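Local structure of Esterase/lipase (Lactobacillus rhamnosus, 4N5H) at residues D111-I116 with Q215-H220; D118-L123 with A156-S161; L221-V226 with P233-I238. The protein probably hydrolyses carboxylic esters and transfers their acyl groups, as an esterase of the alpha/beta-hydrolase fold. The protein carries 1 engineered substitution. All coordinates share one frame; numbering follows the deposited sequence.

Following the chain from the N terminus, the first segments to be used, 111-116 and 118-123, both belong to the region of helix 112-129. The N-cap and first turn, 111-116, meet 215-220 after 98 intervening residues and so close the long loop of interaction 1. The middle of the helix, 118-123, is met by 156-161, the last part of helix 147-158 and the turn after it, a shorter loop of 32 residues nested inside the first. Interaction 3 follows in series, with six residues between 221-226 and 233-238, which leads into strand 235-240. I116 packs on I158 between interactions 1 and 2, L112 on L221 between 1 and 3, and C157 on F223 between 2 and 3. Together they tie the short helices 215-218 and 223-226 to two long helices and the sheet.

Interaction 1 (D111-I116 with Q215-H220); sequences DLRGQI and QALVDH. Engineered in segment 215-220: V218 (natural residue Ala).
L217 of helix 215-218 carries the contact, packing against R113 and D111 at the start of helix 112-129. With CG set beside its backbone N, opposite the carbonyl carbon (chi1 -70°), the forked end reaches across R113 at about a right angle. CD1 lies 3.6 Å from NH1 of R113, while CD2 sits over one guanidinium face, offset toward the rim and 3.9 Å from NH2. The bend of the arginine chain at chi3 turns that guanidinium face to CD2 of L217. Its polar end is held elsewhere: NH1 forms a salt bridge with D214 and NH2 donates to the carbonyl of L167. CD1 of L217 also touches the carboxylate of D111, 3.9 Å from OD2. That aspartate is the N-cap of helix 112-129, its OD1 accepting two weak bonds, from the backbone N of R113 and of G114. The engineered V218 lies away from the contact. Further on, ND1 of H220 donates to O of A216 at 2.7 Å, in the carbonyl plane and almost in the imidazole plane. This nearly straight bond (163°) fixes the imidazole edge-on against the carbonyl of A216. H220 O, 4.4 Å from CD2 of L112, is buried without a polar partner. The arrangement is helix-to-helix packing in an alpha/beta hydrolase, joining the capped start of helix 112-129 to helix 215-218 on the way to strand 235-240.

Interaction 2 (D118-L123 with A156-S161); sequences DIFASL and ACIQQS
Apolar packing centres on F120, whose ring reaches from helix 112-129 to the C-terminal part of helix 147-158. CZ approaches CG2 of I158 to 3.8 Å, and CE1 is 3.9 Å from the same methyl. CG2 stands anti to the backbone N of I158, which turns this branch to the phenyl group, and the two side chains meet at a slant. L123, one turn on from F120, has CD1 above one face of the ring, toward its rim, and V155 adds to the packing on F120. These two helices flank strand 140-145 in the chain, and their packing belongs to one of the two helical layers that flank the sheet of the alpha/beta-hydrolase fold; helix 147-158 follows what is probably the nucleophile elbow at S146.

The polar approach comes from Q159. Its OE1 lies at the ring edge, in plane, 3.6 Å from CE2 of F120, with amide and ring planes 26° apart. A bend at chi2 (68°) brings the amide round to that edge. NE2 of Q159 donates to the carbonyl of V173, and OE1 is hydrogen-bonded elsewhere as well.

Two further side-chain hydrogen bonds stay inside their segments, from OG of S122 to I119 O and from NE2 of Q160 to A156 O.

Interaction 3 (L221-V226 with P233-I238); sequences LNFSQV and PPFMLI
F223 directs the edge of its ring at the face of F235 in an offset edge-to-face pair. The ring planes stand at 67° and the centroids are 5.6 Å apart. The touching is narrow: CE1 of F223 lies 4.0 Å from CZ of F235, and CZ of F223 is 4.1 Å from that same atom. The two side chains come from opposite directions, the CE1-CZ edge of F223 reaching CZ of F235, which lets the rings touch although CA of F223 and CA of F235 are 12.5 Å apart. F223 manages this by holding CG anti to its backbone N (chi1 179°), which extends the ring away from helix 223-226. F235 reaches back with CG beside its own N.

The start of the short helix is fastened by Q225. Its OE1 accepts from N222 N in the carbonyl plane at 2.9 Å, and N222 ND2 donates to it from above that plane along a straighter line (163°). L221 N adds a weak third bond. One amide oxygen thus gathers the residues just before F223, while N222 ND2 also bonds to OG of S190.

The aromatic pair is buried among helices on one side of the sheet. S153 and C157 of helix 147-158 and L252 and V255 of helix 246-258 pack on F223, while F256 meets F235, whose strand 235-240 runs parallel between strands 179-183 and 263-268.

Interaction 1 (D111-I116 with Q215-H220)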
loop_
_atom_site.group_PDB
_atom_site.type_symbol
_atom_site.label_atom_id
_atom_site.label_comp_id
_atom_site.label_asym_id
_atom_site.label_seq_id
_atom_site.Cartn_x
_atom_site.Cartn_y
_atom_site.Cartn_z
ATOM N N ASP A 111 33.351 13.808 -0.513
ATOM C CA ASP A 111 33.943 13.724 -1.816
ATOM C C ASP A 111 34.159 12.243 -2.172
ATOM O O ASP A 111 33.610 11.366 -1.472
ATOM C CB ASP A 111 35.278 14.524 -1.920
ATOM C CG ASP A 111 36.324 14.076 -0.994
ATOM O OD1 ASP A 111 36.387 12.894 -0.619
ATOM O OD2 ASP A 111 37.226 14.906 -0.656
ATOM N N LEU A 112 34.848 12.007 -3.279
ATOM C CA LEU A 112 35.012 10.620 -3.773
ATOM C C LEU A 112 35.656 9.753 -2.735
ATOM O O LEU A 112 35.315 8.616 -2.568
ATOM C CB LEU A 112 35.813 10.662 -5.064
ATOM C CG LEU A 112 36.236 9.260 -5.636
ATOM C CD1 LEU A 112 34.976 8.373 -5.886
ATOM C CD2 LEU A 112 37.048 9.444 -6.909
ATOM N N ARG A 113 36.645 10.273 -1.986
ATOM C CA ARG A 113 37.285 9.456 -0.965
ATOM C C ARG A 113 36.305 8.951 0.075
ATOM O O ARG A 113 36.387 7.776 0.506
ATOM C CB ARG A 113 38.508 10.185 -0.322
ATOM C CG ARG A 113 39.122 9.458 0.817
ATOM C CD ARG A 113 40.290 10.205 1.422
ATOM N NE ARG A 113 41.456 10.277 0.566
ATOM C CZ ARG A 113 41.848 11.373 -0.086
ATOM N NH1 ARG A 113 41.078 12.494 -0.050
ATOM N NH2 ARG A 113 42.973 11.349 -0.830
ATOM N N GLY A 114 35.392 9.821 0.545
ATOM C CA GLY A 114 34.375 9.443 1.584
ATOM C C GLY A 114 33.504 8.315 0.970
ATOM O O GLY A 114 33.201 7.364 1.698
ATOM N N GLN A 115 33.170 8.418 -0.284
ATOM C CA GLN A 115 32.310 7.380 -0.977
ATOM C C GLN A 115 33.020 6.040 -1.031
ATOM O O GLN A 115 32.452 4.980 -0.702
ATOM C CB GLN A 115 31.820 7.797 -2.381
ATOM C CG GLN A 115 30.968 9.041 -2.245
ATOM C CD GLN A 115 30.297 9.421 -3.508
ATOM O OE1 GLN A 115 30.833 9.282 -4.610
ATOM N NE2 GLN A 115 29.076 9.855 -3.375
ATOM N N ILE A 116 34.289 6.064 -1.419
ATOM C CA ILE A 116 35.113 4.870 -1.468
ATOM C C ILE A 116 35.332 4.260 -0.105
ATOM O O ILE A 116 35.205 3.051 0.072
ATOM C CB ILE A 116 36.466 5.167 -2.186
ATOM C CG1 ILE A 116 36.200 5.518 -3.697
ATOM C CG2 ILE A 116 37.426 4.018 -1.916
ATOM C CD1 ILE A 116 35.826 4.309 -4.572
ATOM N N GLN A 215 44.161 17.187 -5.113
ATOM C CA GLN A 215 44.810 16.823 -6.352
ATOM C C GLN A 215 45.123 15.355 -6.487
ATOM O O GLN A 215 45.178 14.875 -7.611
ATOM C CB GLN A 215 46.128 17.667 -6.581
ATOM C CG GLN A 215 45.727 19.067 -6.632
ATOM C CD GLN A 215 44.847 19.441 -7.808
ATOM O OE1 GLN A 215 45.214 19.144 -8.926
ATOM N NE2 GLN A 215 43.683 20.005 -7.563
ATOM N N ALA A 216 45.308 14.634 -5.361
ATOM C CA ALA A 216 45.466 13.221 -5.450
ATOM C C ALA A 216 44.189 12.542 -5.932
ATOM O O ALA A 216 44.310 11.510 -6.595
ATOM C CB ALA A 216 45.871 12.606 -4.123
ATOM N N LEU A 217 43.031 13.084 -5.636
ATOM C CA LEU A 217 41.770 12.530 -6.158
ATOM C C LEU A 217 41.625 12.889 -7.636
ATOM O O LEU A 217 41.235 12.102 -8.476
ATOM C CB LEU A 217 40.574 12.979 -5.340
ATOM C CG LEU A 217 40.501 12.356 -3.916
ATOM C CD1 LEU A 217 39.306 12.866 -3.197
ATOM C CD2 LEU A 217 40.624 10.810 -3.916
ATOM N N VAL A 218 41.971 14.145 -7.951
ATOM C CA VAL A 218 41.960 14.563 -9.386
ATOM C C VAL A 218 42.772 13.602 -10.205
ATOM O O VAL A 218 42.275 13.214 -11.306
ATOM C CB VAL A 218 42.442 16.057 -9.571
ATOM C CG1 VAL A 218 42.640 16.358 -11.080
ATOM C CG2 VAL A 218 41.547 17.055 -8.852
ATOM N N ASP A 219 43.939 13.152 -9.710
ATOM C CA ASP A 219 44.824 12.238 -10.414
ATOM C C ASP A 219 44.428 10.777 -10.380
ATOM O O ASP A 219 45.091 9.939 -11.027
ATOM C CB ASP A 219 46.295 12.361 -9.881
ATOM C CG ASP A 219 46.955 13.773 -10.208
ATOM O OD1 ASP A 219 46.424 14.504 -11.000
ATOM O OD2 ASP A 219 47.921 14.134 -9.516
ATOM N N HIS A 220 43.314 10.482 -9.669
ATOM C CA HIS A 220 42.843 9.094 -9.578
ATOM C C HIS A 220 41.277 9.022 -9.629
ATOM O O HIS A 220 40.720 8.167 -8.937
ATOM C CB HIS A 220 43.357 8.478 -8.305
ATOM C CG HIS A 220 44.815 8.381 -8.236
ATOM N ND1 HIS A 220 45.605 9.429 -7.782
ATOM C CD2 HIS A 220 45.669 7.450 -8.709
ATOM C CE1 HIS A 220 46.879 9.095 -7.905
ATOM N NE2 HIS A 220 46.948 7.907 -8.460
#

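Interaction 2 (D118-L123 with A156-S161)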
loop_
_atom_site.group_PDB
_atom_site.type_symbol
_atom_site.label_atom_id
_atom_site.label_comp_id
_atom_site.label_asym_id
_atom_site.label_seq_id
_atom_site.Cartn_x
_atom_site.Cartn_y
_atom_site.Cartn_z
ATOM N N ASP A 118 33.247 4.543 2.435
ATOM C CA ASP A 118 31.948 3.916 2.810
ATOM C C ASP A 118 31.789 2.567 2.157
ATOM O O ASP A 118 31.447 1.568 2.803
ATOM C CB ASP A 118 30.773 4.803 2.420
ATOM C CG ASP A 118 30.654 6.056 3.296
ATOM O OD1 ASP A 118 31.349 6.149 4.359
ATOM O OD2 ASP A 118 29.863 6.957 2.932
ATOM N N ILE A 119 32.090 2.509 0.870
ATOM C CA ILE A 119 31.994 1.180 0.173
ATOM C C ILE A 119 32.911 0.139 0.756
ATOM O O ILE A 119 32.485 -0.993 1.046
ATOM C CB ILE A 119 32.134 1.342 -1.370
ATOM C CG1 ILE A 119 31.067 2.205 -1.980
ATOM C CG2 ILE A 119 32.194 0.033 -2.044
ATOM C CD1 ILE A 119 31.310 2.754 -3.380
ATOM N N PHE A 120 34.188 0.498 1.022
ATOM C CA PHE A 120 35.099 -0.467 1.623
ATOM C C PHE A 120 34.652 -0.873 3.039
ATOM O O PHE A 120 34.812 -2.020 3.433
ATOM C CB PHE A 120 36.534 0.075 1.649
ATOM C CG PHE A 120 37.322 -0.337 0.465
ATOM C CD1 PHE A 120 37.232 0.451 -0.706
ATOM C CD2 PHE A 120 38.069 -1.496 0.473
ATOM C CE1 PHE A 120 37.907 0.068 -1.832
ATOM C CE2 PHE A 120 38.768 -1.905 -0.652
ATOM C CZ PHE A 120 38.623 -1.165 -1.809
ATOM N N ALA A 121 34.022 0.044 3.786
ATOM C CA ALA A 121 33.501 -0.344 5.097
ATOM C C ALA A 121 32.362 -1.342 5.025
ATOM O O ALA A 121 32.302 -2.306 5.826
ATOM C CB ALA A 121 32.977 0.891 5.852
ATOM N N SER A 122 31.497 -1.199 3.989
ATOM C CA SER A 122 30.432 -2.199 3.758
ATOM C C SER A 122 31.032 -3.520 3.352
ATOM O O SER A 122 30.562 -4.574 3.816
ATOM C CB SER A 122 29.409 -1.743 2.720
ATOM O OG SER A 122 29.864 -1.770 1.388
ATOM N N LEU A 123 32.111 -3.519 2.581
ATOM C CA LEU A 123 32.758 -4.809 2.194
ATOM C C LEU A 123 33.407 -5.458 3.425
ATOM O O LEU A 123 33.322 -6.645 3.627
ATOM C CB LEU A 123 33.873 -4.581 1.149
ATOM C CG LEU A 123 33.479 -3.890 -0.161
ATOM C CD1 LEU A 123 34.701 -3.678 -1.049
ATOM C CD2 LEU A 123 32.516 -4.663 -0.897
ATOM N N ALA A 156 37.603 -2.047 -7.529
ATOM C CA ALA A 156 38.296 -3.232 -8.065
ATOM C C ALA A 156 39.820 -2.977 -8.155
ATOM O O ALA A 156 40.583 -3.867 -7.788
ATOM C CB ALA A 156 37.778 -3.582 -9.433
ATOM N N CYS A 157 40.206 -1.794 -8.532
ATOM C CA CYS A 157 41.634 -1.454 -8.618
ATOM C C CYS A 157 42.257 -1.219 -7.259
ATOM O O CYS A 157 43.369 -1.709 -6.946
ATOM C CB CYS A 157 41.802 -0.198 -9.437
ATOM S SG CYS A 157 41.384 -0.410 -11.198
ATOM N N ILE A 158 41.532 -0.486 -6.428
ATOM C CA ILE A 158 42.028 -0.165 -5.075
ATOM C C ILE A 158 42.260 -1.417 -4.286
ATOM O O ILE A 158 43.262 -1.536 -3.574
ATOM C CB ILE A 158 41.118 0.827 -4.340
ATOM C CG1 ILE A 158 41.047 2.158 -5.079
ATOM C CG2 ILE A 158 41.559 1.030 -2.889
ATOM C CD1 ILE A 158 39.846 2.994 -4.744
ATOM N N GLN A 159 41.387 -2.400 -4.376
ATOM C CA GLN A 159 41.550 -3.620 -3.660
ATOM C C GLN A 159 42.860 -4.353 -4.023
ATOM O O GLN A 159 43.322 -5.153 -3.215
ATOM C CB GLN A 159 40.307 -4.494 -3.890
ATOM C CG GLN A 159 40.404 -5.929 -3.423
ATOM C CD GLN A 159 40.468 -6.113 -1.913
ATOM O OE1 GLN A 159 40.242 -5.183 -1.162
ATOM N NE2 GLN A 159 40.720 -7.339 -1.483
ATOM N N GLN A 160 43.418 -4.116 -5.223
ATOM C CA GLN A 160 44.601 -4.822 -5.629
ATOM C C GLN A 160 45.895 -4.041 -5.311
ATOM O O GLN A 160 46.985 -4.534 -5.567
ATOM C CB GLN A 160 44.591 -5.037 -7.139
ATOM C CG GLN A 160 43.373 -5.474 -7.743
ATOM C CD GLN A 160 42.696 -6.561 -6.993
ATOM O OE1 GLN A 160 43.349 -7.434 -6.372
ATOM N NE2 GLN A 160 41.281 -6.523 -7.039
ATOM N N SER A 161 45.800 -2.799 -4.863
ATOM C CA SER A 161 46.948 -1.887 -4.857
ATOM C C SER A 161 47.181 -1.253 -3.488
ATOM O O SER A 161 46.388 -0.436 -2.984
ATOM C CB SER A 161 46.755 -0.761 -5.818
ATOM O OG SER A 161 47.674 0.321 -5.632
#

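Interaction 3 (L221-V226 with P233-I238)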
loop_
_atom_site.group_PDB
_atom_site.type_symbol
_atom_site.label_atom_id
_atom_site.label_comp_id
_atom_site.label_asym_id
_atom_site.label_seq_id
_atom_site.Cartn_x
_atom_site.Cartn_y
_atom_site.Cartn_z
ATOM N N LEU A 221 40.664 9.902 -10.403
ATOM C CA LEU A 221 39.172 10.043 -10.559
ATOM C C LEU A 221 38.684 9.054 -11.648
ATOM O O LEU A 221 37.512 8.738 -11.643
ATOM C CB LEU A 221 38.787 11.444 -11.047
ATOM C CG LEU A 221 38.527 12.669 -10.266
ATOM C CD1 LEU A 221 37.579 13.506 -11.068
ATOM C CD2 LEU A 221 37.951 12.414 -8.921
ATOM N N ASN A 222 39.560 8.666 -12.585
ATOM C CA ASN A 222 39.190 7.916 -13.787
ATOM C C ASN A 222 39.741 6.537 -13.703
ATOM O O ASN A 222 40.846 6.283 -13.212
ATOM C CB ASN A 222 39.695 8.636 -15.035
ATOM C CG ASN A 222 39.110 10.010 -15.200
ATOM O OD1 ASN A 222 38.045 10.185 -15.768
ATOM N ND2 ASN A 222 39.804 11.023 -14.651
ATOM N N PHE A 223 38.994 5.546 -14.179
ATOM C CA PHE A 223 39.542 4.182 -14.237
ATOM C C PHE A 223 40.890 4.125 -14.932
ATOM O O PHE A 223 41.760 3.356 -14.540
ATOM C CB PHE A 223 38.520 3.241 -14.908
ATOM C CG PHE A 223 38.976 1.850 -15.027
ATOM C CD1 PHE A 223 38.888 1.017 -13.948
ATOM C CD2 PHE A 223 39.404 1.350 -16.238
ATOM C CE1 PHE A 223 39.320 -0.292 -13.997
ATOM C CE2 PHE A 223 39.805 0.039 -16.334
ATOM C CZ PHE A 223 39.768 -0.779 -15.197
ATOM N N SER A 224 41.048 4.872 -16.017
ATOM C CA SER A 224 42.286 4.880 -16.757
ATOM C C SER A 224 43.467 5.309 -15.856
ATOM O O SER A 224 44.595 5.021 -16.224
ATOM C CB SER A 224 42.187 5.841 -17.920
ATOM O OG SER A 224 41.825 7.165 -17.583
ATOM N N GLN A 225 43.189 6.048 -14.753
ATOM C CA GLN A 225 44.253 6.471 -13.807
ATOM C C GLN A 225 44.519 5.474 -12.751
ATOM O O GLN A 225 45.609 5.459 -12.215
ATOM C CB GLN A 225 43.906 7.786 -13.168
ATOM C CG GLN A 225 43.931 8.941 -14.085
ATOM C CD GLN A 225 43.179 10.113 -13.610
ATOM O OE1 GLN A 225 42.087 10.051 -13.080
ATOM N NE2 GLN A 225 43.768 11.291 -13.875
ATOM N N VAL A 226 43.559 4.612 -12.362
ATOM C CA VAL A 226 43.828 3.612 -11.338
ATOM C C VAL A 226 44.166 2.212 -11.850
ATOM O O VAL A 226 44.657 1.397 -11.107
ATOM C CB VAL A 226 42.624 3.571 -10.319
ATOM C CG1 VAL A 226 42.545 4.877 -9.536
ATOM C CG2 VAL A 226 41.314 3.368 -11.031
ATOM N N PRO A 233 40.869 -8.615 -11.623
ATOM C CA PRO A 233 39.933 -9.606 -12.036
ATOM C C PRO A 233 39.430 -9.354 -13.457
ATOM O O PRO A 233 39.532 -8.224 -13.998
ATOM C CB PRO A 233 38.761 -9.420 -11.006
ATOM C CG PRO A 233 38.953 -8.111 -10.439
ATOM C CD PRO A 233 40.349 -7.662 -10.642
ATOM N N PRO A 234 38.700 -10.331 -13.976
ATOM C CA PRO A 234 37.988 -10.102 -15.227
ATOM C C PRO A 234 36.770 -9.156 -15.024
ATOM O O PRO A 234 36.252 -9.077 -13.910
ATOM C CB PRO A 234 37.483 -11.458 -15.639
ATOM C CG PRO A 234 37.913 -12.360 -14.566
ATOM C CD PRO A 234 38.446 -11.636 -13.415
ATOM N N PHE A 235 36.503 -8.393 -16.076
ATOM C CA PHE A 235 35.416 -7.423 -16.151
ATOM C C PHE A 235 34.378 -7.890 -17.133
ATOM O O PHE A 235 34.631 -8.690 -18.077
ATOM C CB PHE A 235 35.861 -6.065 -16.559
ATOM C CG PHE A 235 36.575 -5.302 -15.437
ATOM C CD1 PHE A 235 37.840 -5.659 -15.006
ATOM C CD2 PHE A 235 35.964 -4.217 -14.791
ATOM C CE1 PHE A 235 38.472 -4.957 -13.973
ATOM C CE2 PHE A 235 36.627 -3.533 -13.820
ATOM C CZ PHE A 235 37.846 -3.902 -13.362
ATOM N N MET A 236 33.141 -7.399 -16.929
ATOM C CA MET A 236 32.075 -7.584 -17.946
ATOM C C MET A 236 31.397 -6.245 -18.158
ATOM O O MET A 236 30.961 -5.587 -17.147
ATOM C CB MET A 236 31.073 -8.615 -17.497
ATOM C CG MET A 236 29.961 -8.867 -18.485
ATOM S SD MET A 236 28.794 -10.083 -17.892
ATOM C CE MET A 236 27.650 -10.131 -19.294
ATOM N N LEU A 237 31.342 -5.780 -19.384
ATOM C CA LEU A 237 30.822 -4.477 -19.682
ATOM C C LEU A 237 29.474 -4.660 -20.367
ATOM O O LEU A 237 29.395 -5.304 -21.408
ATOM C CB LEU A 237 31.746 -3.669 -20.585
ATOM C CG LEU A 237 31.255 -2.345 -21.076
ATOM C CD1 LEU A 237 30.978 -1.426 -19.867
ATOM C CD2 LEU A 237 32.308 -1.718 -22.020
ATOM N N ILE A 238 28.455 -4.094 -19.728
ATOM C CA ILE A 238 27.042 -4.173 -20.119
ATOM C C ILE A 238 26.523 -2.825 -20.468
ATOM O O ILE A 238 26.730 -1.852 -19.744
ATOM C CB ILE A 238 26.241 -4.787 -18.967
ATOM C CG1 ILE A 238 26.697 -6.206 -18.690
ATOM C CG2 ILE A 238 24.744 -4.712 -19.204
ATOM C CD1 ILE A 238 26.253 -6.767 -17.340
#